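Local coordinates for protein gamma-glutamyl-gamma-aminobutyraldehyde dehydrogenase (Burkholderia cenocepacia, PDB 4LIH) that probably oxidises aldehydes such as gamma-glutamyl-gamma-aminobutyraldehyde to the corresponding carboxylic acids with NAD(P)+, as an aldehyde dehydrogenase, at residues A[117-122]-A[176-181]; A[54-59]-A[204-209]. One frame throughout, in Å; residues are numbered along the deposited sequence. Where two conformers were deposited one is given.

Contact 1. Residues A[117-122]-A[176-181]; sequences AGKPIG and NFPILM
K119 reaches across to the turn before helix 178-191 and gives its ammonium to a backbone carbonyl: NZ lies 2.7 Å from O of N176, in the carbonyl plane, with a C=O...N angle of 148°. The chain leaves with CG beside the backbone N and then folds twice, at chi3 (62°) and chi4 (84°), and this hook swings NZ onto the oxygen. A lysine suits the place because its long aliphatic part can pack while its end is bonded. Its CD lies 4.1 Å from CD of P178, and the two side chains run past each other in opposite directions. NZ also comes obliquely to the ring of F177, 3.3 Å from CD1. D128 forms a salt bridge to the same ammonium and probably balances its charge, while N304 hydrogen-bonds both NZ and O of N176.

The turn lies in the aldehyde dehydrogenase fold and leads into helix 178-191: F177 occupies the N-cap position and P178 the first turn, where proline, lacking an N-H, gives up no helical bond. The adjacent ring atom CG of P178 meets CB of A117 at 4.2 Å, an apolar methyl suited to an apolar ring. N176 contributes its carbonyl here, while its ND2 is bonded to O of E307 and to a bound MES, probably from the crystallisation liquor.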
loop_
_atom_site.group_PDB
_atom_site.type_symbol
_atom_site.label_atom_id
_atom_site.label_comp_id
_atom_site.label_asym_id
_atom_site.label_seq_id
_atom_site.Cartn_x
_atom_site.Cartn_y
_atom_site.Cartn_z
ATOM N N ALA A 117 -19.009 10.347 -34.799
ATOM C CA ALA A 117 -19.362 8.992 -34.342
ATOM C C ALA A 117 -20.856 8.786 -34.095
ATOM O O ALA A 117 -21.245 7.680 -33.771
ATOM C CB ALA A 117 -18.582 8.673 -33.081
ATOM N N GLY A 118 -21.660 9.852 -34.234
ATOM C CA GLY A 118 -23.140 9.783 -34.154
ATOM C C GLY A 118 -23.697 9.756 -32.746
ATOM O O GLY A 118 -24.869 9.461 -32.537
ATOM N N LYS A 119 -22.837 10.053 -31.782
ATOM C CA LYS A 119 -23.156 10.031 -30.366
ATOM C C LYS A 119 -23.926 11.265 -29.888
ATOM O O LYS A 119 -23.490 12.381 -30.148
ATOM C CB LYS A 119 -21.835 9.919 -29.622
ATOM C CG LYS A 119 -21.105 8.599 -29.863
ATOM C CD LYS A 119 -19.633 8.727 -29.431
ATOM C CE LYS A 119 -19.458 9.033 -27.954
ATOM N NZ LYS A 119 -19.489 7.816 -27.095
ATOM N N PRO A 120 -25.059 11.080 -29.173
ATOM C CA PRO A 120 -25.833 12.259 -28.783
ATOM C C PRO A 120 -24.964 13.400 -28.175
ATOM O O PRO A 120 -24.065 13.138 -27.356
ATOM C CB PRO A 120 -26.810 11.691 -27.747
ATOM C CG PRO A 120 -27.055 10.274 -28.200
ATOM C CD PRO A 120 -25.681 9.830 -28.696
ATOM N N ILE A 121 -25.274 14.655 -28.526
ATOM C CA ILE A 121 -24.591 15.805 -28.000
ATOM C C ILE A 121 -24.827 15.969 -26.481
ATOM O O ILE A 121 -23.952 16.463 -25.782
ATOM C CB ILE A 121 -24.963 17.105 -28.814
ATOM C CG1 ILE A 121 -24.042 18.291 -28.467
ATOM C CG2 ILE A 121 -26.411 17.476 -28.629
ATOM C CD1 ILE A 121 -22.620 18.167 -29.013
ATOM N N GLY A 122 -25.973 15.507 -25.982
ATOM C CA GLY A 122 -26.267 15.521 -24.553
ATOM C C GLY A 122 -25.312 14.557 -23.816
ATOM O O GLY A 122 -25.011 14.737 -22.628
ATOM N N ASN A 176 -16.361 3.746 -30.599
ATOM C CA ASN A 176 -17.611 3.890 -29.825
ATOM C C ASN A 176 -17.494 4.983 -28.765
ATOM O O ASN A 176 -18.494 5.691 -28.472
ATOM C CB ASN A 176 -18.103 2.564 -29.243
ATOM C CG ASN A 176 -17.110 1.932 -28.287
ATOM O OD1 ASN A 176 -15.886 2.112 -28.414
ATOM N ND2 ASN A 176 -17.629 1.248 -27.270
ATOM N N PHE A 177 -16.293 5.124 -28.200
ATOM C CA PHE A 177 -15.957 6.200 -27.266
ATOM C C PHE A 177 -14.599 6.770 -27.658
ATOM O O PHE A 177 -13.614 6.541 -26.924
ATOM C CB PHE A 177 -15.888 5.706 -25.793
ATOM C CG PHE A 177 -17.209 5.293 -25.244
ATOM C CD1 PHE A 177 -18.037 6.215 -24.652
ATOM C CD2 PHE A 177 -17.653 3.977 -25.406
ATOM C CE1 PHE A 177 -19.284 5.846 -24.205
ATOM C CE2 PHE A 177 -18.918 3.613 -24.947
ATOM C CZ PHE A 177 -19.729 4.548 -24.383
ATOM N N PRO A 178 -14.524 7.496 -28.798
ATOM C CA PRO A 178 -13.217 7.865 -29.336
ATOM C C PRO A 178 -12.359 8.662 -28.373
ATOM O O PRO A 178 -11.262 8.234 -28.072
ATOM C CB PRO A 178 -13.536 8.676 -30.613
ATOM C CG PRO A 178 -14.942 8.265 -30.957
ATOM C CD PRO A 178 -15.631 7.910 -29.686
ATOM N N ILE A 179 -12.829 9.798 -27.900
ATOM C CA ILE A 179 -11.975 10.603 -27.030
ATOM C C ILE A 179 -11.761 9.956 -25.651
ATOM O O ILE A 179 -10.650 10.012 -25.091
ATOM C CB ILE A 179 -12.417 12.085 -26.916
ATOM C CG1 ILE A 179 -11.215 12.912 -26.377
ATOM C CG2 ILE A 179 -13.678 12.244 -26.077
ATOM C CD1 ILE A 179 -11.597 14.338 -26.071
ATOM N N LEU A 180 -12.787 9.275 -25.157
ATOM C CA LEU A 180 -12.775 8.745 -23.808
ATOM C C LEU A 180 -11.834 7.539 -23.694
ATOM O O LEU A 180 -10.991 7.480 -22.781
ATOM C CB LEU A 180 -14.209 8.465 -23.368
ATOM C CG LEU A 180 -14.484 7.895 -21.976
ATOM C CD1 LEU A 180 -14.149 6.411 -21.907
ATOM C CD2 LEU A 180 -13.718 8.704 -20.950
ATOM N N MET A 181 -11.939 6.602 -24.636
ATOM C CA MET A 181 -11.024 5.444 -24.669
ATOM C C MET A 181 -9.617 5.867 -24.967
ATOM O O MET A 181 -8.673 5.352 -24.373
ATOM C CB MET A 181 -11.459 4.353 -25.664
ATOM C CG MET A 181 -12.693 3.566 -25.213
ATOM S SD MET A 181 -12.740 2.835 -23.549
ATOM C CE MET A 181 -11.077 2.066 -23.499
#

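Contact 2. Residues A[54-59]-A[204-209]; sequences RVLAKV and SPLTAI
L56 touches the helix segment from within a classic beta bulge, where it and A57 both face C47 of the neighbouring strand. Its backbone angles are helix-like (-80/-35), as expected at the first position of such a bulge, and its CB is directed to the helix. CD1 of L56 stops 4.1 Å from CD1 of L206, so the leucines meet methyl to methyl; A57 also turns its CB this way without coming into contact. L206 divides its fork between two strand residues, for its CD2 goes to V59.

The contact between the segments is wholly apolar, and V59 has the largest share of it. CG1 meets I209 and CG2 meets L206, and both methyls touch the ring of P205. With CG1 anti to its backbone N (chi1 169°), V59 places that methyl 3.9 Å from CD1 of I209 and 4.0 Å from CB of P205. Its other branch, CG2, sits beside the backbone N and meets CD2 of L206 at 4.0 Å. A beta-branched valine fits well: it favours extended backbone and offers two short branches held close to the strand. I209 passes V59 in the opposite direction, touching with the end of its chain alone, whereas P205 lies at an angle to it and presents the CB and CG corner of its ring.

Strand 55-60 pairs with strand 44-48 in a two-stranded antiparallel hairpin, whose F45 touches both V59 and P205. Helix 106-117 borders the start of helix 206-218: the backbone N of L206 is hydrogen-bonded to D116, OG1 of T207 is hydrogen-bonded to E113 of helix 106-117, and T207 packs on P178 and I179 of helix 178-191.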
loop_
_atom_site.group_PDB
_atom_site.type_symbol
_atom_site.label_atom_id
_atom_site.label_comp_id
_atom_site.label_asym_id
_atom_site.label_seq_id
_atom_site.Cartn_x
_atom_site.Cartn_y
_atom_site.Cartn_z
ATOM N N ARG A 54 -22.945 12.950 -44.405
ATOM C CA ARG A 54 -22.164 14.098 -44.880
ATOM C C ARG A 54 -20.669 13.806 -44.723
ATOM O O ARG A 54 -20.253 13.204 -43.734
ATOM C CB ARG A 54 -22.573 15.406 -44.148
ATOM C CG ARG A 54 -22.199 15.523 -42.662
ATOM C CD ARG A 54 -22.763 16.774 -41.963
ATOM N NE ARG A 54 -23.943 16.504 -41.146
ATOM C CZ ARG A 54 -24.379 17.275 -40.145
ATOM N NH1 ARG A 54 -23.727 18.367 -39.771
ATOM N NH2 ARG A 54 -25.468 16.928 -39.479
ATOM N N VAL A 55 -19.863 14.216 -45.704
ATOM C CA VAL A 55 -18.404 14.130 -45.578
ATOM C C VAL A 55 -17.929 15.315 -44.763
ATOM O O VAL A 55 -18.029 16.461 -45.189
ATOM C CB VAL A 55 -17.704 14.097 -46.951
ATOM C CG1 VAL A 55 -16.193 14.140 -46.781
ATOM C CG2 VAL A 55 -18.106 12.839 -47.715
ATOM N N LEU A 56 -17.400 15.058 -43.574
ATOM C CA LEU A 56 -17.007 16.135 -42.690
ATOM C C LEU A 56 -15.668 16.734 -43.073
ATOM O O LEU A 56 -15.446 17.916 -42.909
ATOM C CB LEU A 56 -16.881 15.619 -41.257
ATOM C CG LEU A 56 -18.175 15.045 -40.685
ATOM C CD1 LEU A 56 -17.818 14.226 -39.467
ATOM C CD2 LEU A 56 -19.169 16.172 -40.357
ATOM N N ALA A 57 -14.769 15.889 -43.551
ATOM C CA ALA A 57 -13.393 16.288 -43.765
ATOM C C ALA A 57 -12.664 15.176 -44.481
ATOM O O ALA A 57 -13.086 14.004 -44.412
ATOM C CB ALA A 57 -12.710 16.563 -42.444
ATOM N N LYS A 58 -11.611 15.562 -45.204
ATOM C CA LYS A 58 -10.619 14.588 -45.653
ATOM C C LYS A 58 -9.532 14.487 -44.572
ATOM O O LYS A 58 -8.938 15.495 -44.162
ATOM C CB LYS A 58 -10.043 14.973 -47.009
ATOM C CG LYS A 58 -11.066 14.828 -48.132
ATOM C CD LYS A 58 -10.437 14.867 -49.519
ATOM C CE LYS A 58 -11.480 14.821 -50.637
ATOM N NZ LYS A 58 -11.937 13.423 -50.902
ATOM N N VAL A 59 -9.262 13.269 -44.126
ATOM C CA VAL A 59 -8.352 13.042 -43.028
ATOM C C VAL A 59 -7.155 12.238 -43.523
ATOM O O VAL A 59 -7.276 11.400 -44.402
ATOM C CB VAL A 59 -9.089 12.323 -41.887
ATOM C CG1 VAL A 59 -8.132 11.810 -40.796
ATOM C CG2 VAL A 59 -10.156 13.265 -41.321
ATOM N N SER A 204 -13.498 7.267 -36.469
ATOM C CA SER A 204 -13.593 8.396 -35.535
ATOM C C SER A 204 -12.244 9.048 -35.228
ATOM O O SER A 204 -11.753 8.960 -34.116
ATOM C CB SER A 204 -14.182 7.881 -34.221
ATOM O OG SER A 204 -13.410 6.806 -33.715
ATOM N N PRO A 205 -11.630 9.676 -36.210
ATOM C CA PRO A 205 -10.334 10.254 -36.029
ATOM C C PRO A 205 -10.294 11.643 -35.398
ATOM O O PRO A 205 -9.206 12.069 -35.003
ATOM C CB PRO A 205 -9.848 10.381 -37.474
ATOM C CG PRO A 205 -11.091 10.719 -38.204
ATOM C CD PRO A 205 -12.065 9.774 -37.624
ATOM N N LEU A 206 -11.408 12.383 -35.427
ATOM C CA LEU A 206 -11.334 13.856 -35.242
ATOM C C LEU A 206 -10.905 14.376 -33.847
ATOM O O LEU A 206 -10.051 15.291 -33.759
ATOM C CB LEU A 206 -12.643 14.555 -35.681
ATOM C CG LEU A 206 -13.084 14.296 -37.153
ATOM C CD1 LEU A 206 -14.343 15.061 -37.509
ATOM C CD2 LEU A 206 -11.951 14.656 -38.084
ATOM N N THR A 207 -11.502 13.861 -32.782
ATOM C CA THR A 207 -11.150 14.349 -31.437
ATOM C C THR A 207 -9.710 13.998 -31.073
ATOM O O THR A 207 -9.054 14.769 -30.389
ATOM C CB THR A 207 -12.154 13.943 -30.322
ATOM O OG1 THR A 207 -12.347 12.514 -30.270
ATOM C CG2 THR A 207 -13.466 14.640 -30.532
ATOM N N ALA A 208 -9.224 12.843 -31.533
ATOM C CA ALA A 208 -7.844 12.447 -31.313
ATOM C C ALA A 208 -6.913 13.511 -31.870
ATOM O O ALA A 208 -5.997 13.994 -31.192
ATOM C CB ALA A 208 -7.557 11.122 -32.007
ATOM N N ILE A 209 -7.146 13.810 -33.152
ATOM C CA ILE A 209 -6.411 14.839 -33.862
ATOM C C ILE A 209 -6.487 16.150 -33.102
ATOM O O ILE A 209 -5.461 16.774 -32.844
ATOM C CB ILE A 209 -6.932 15.012 -35.317
ATOM C CG1 ILE A 209 -6.628 13.765 -36.152
ATOM C CG2 ILE A 209 -6.296 16.247 -35.947
ATOM C CD1 ILE A 209 -7.120 13.767 -37.580
#

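Along the chain, both segments of contact 1 lie between the two segments of contact 2; in space their centres are about 13 Å apart. P178 joins them directly: its CG lies 3.4 Å from CB of S204, and I179 CB is 3.4 Å from OG1 of T207, so the start of helix 178-191 packs against the start of helix 206-218. Helix 106-117 is shared, its E113 bonding both I179 of contact 1 and T207 of contact 2. Contact 1 is the one near the probable active site: the side chain of N176 is about 9 Å from that of E274, the predicted active-site residue, and about 3 Å from the bound MES. Contact 2 lies farther out, against the hairpin of strands 44-48 and 55-60.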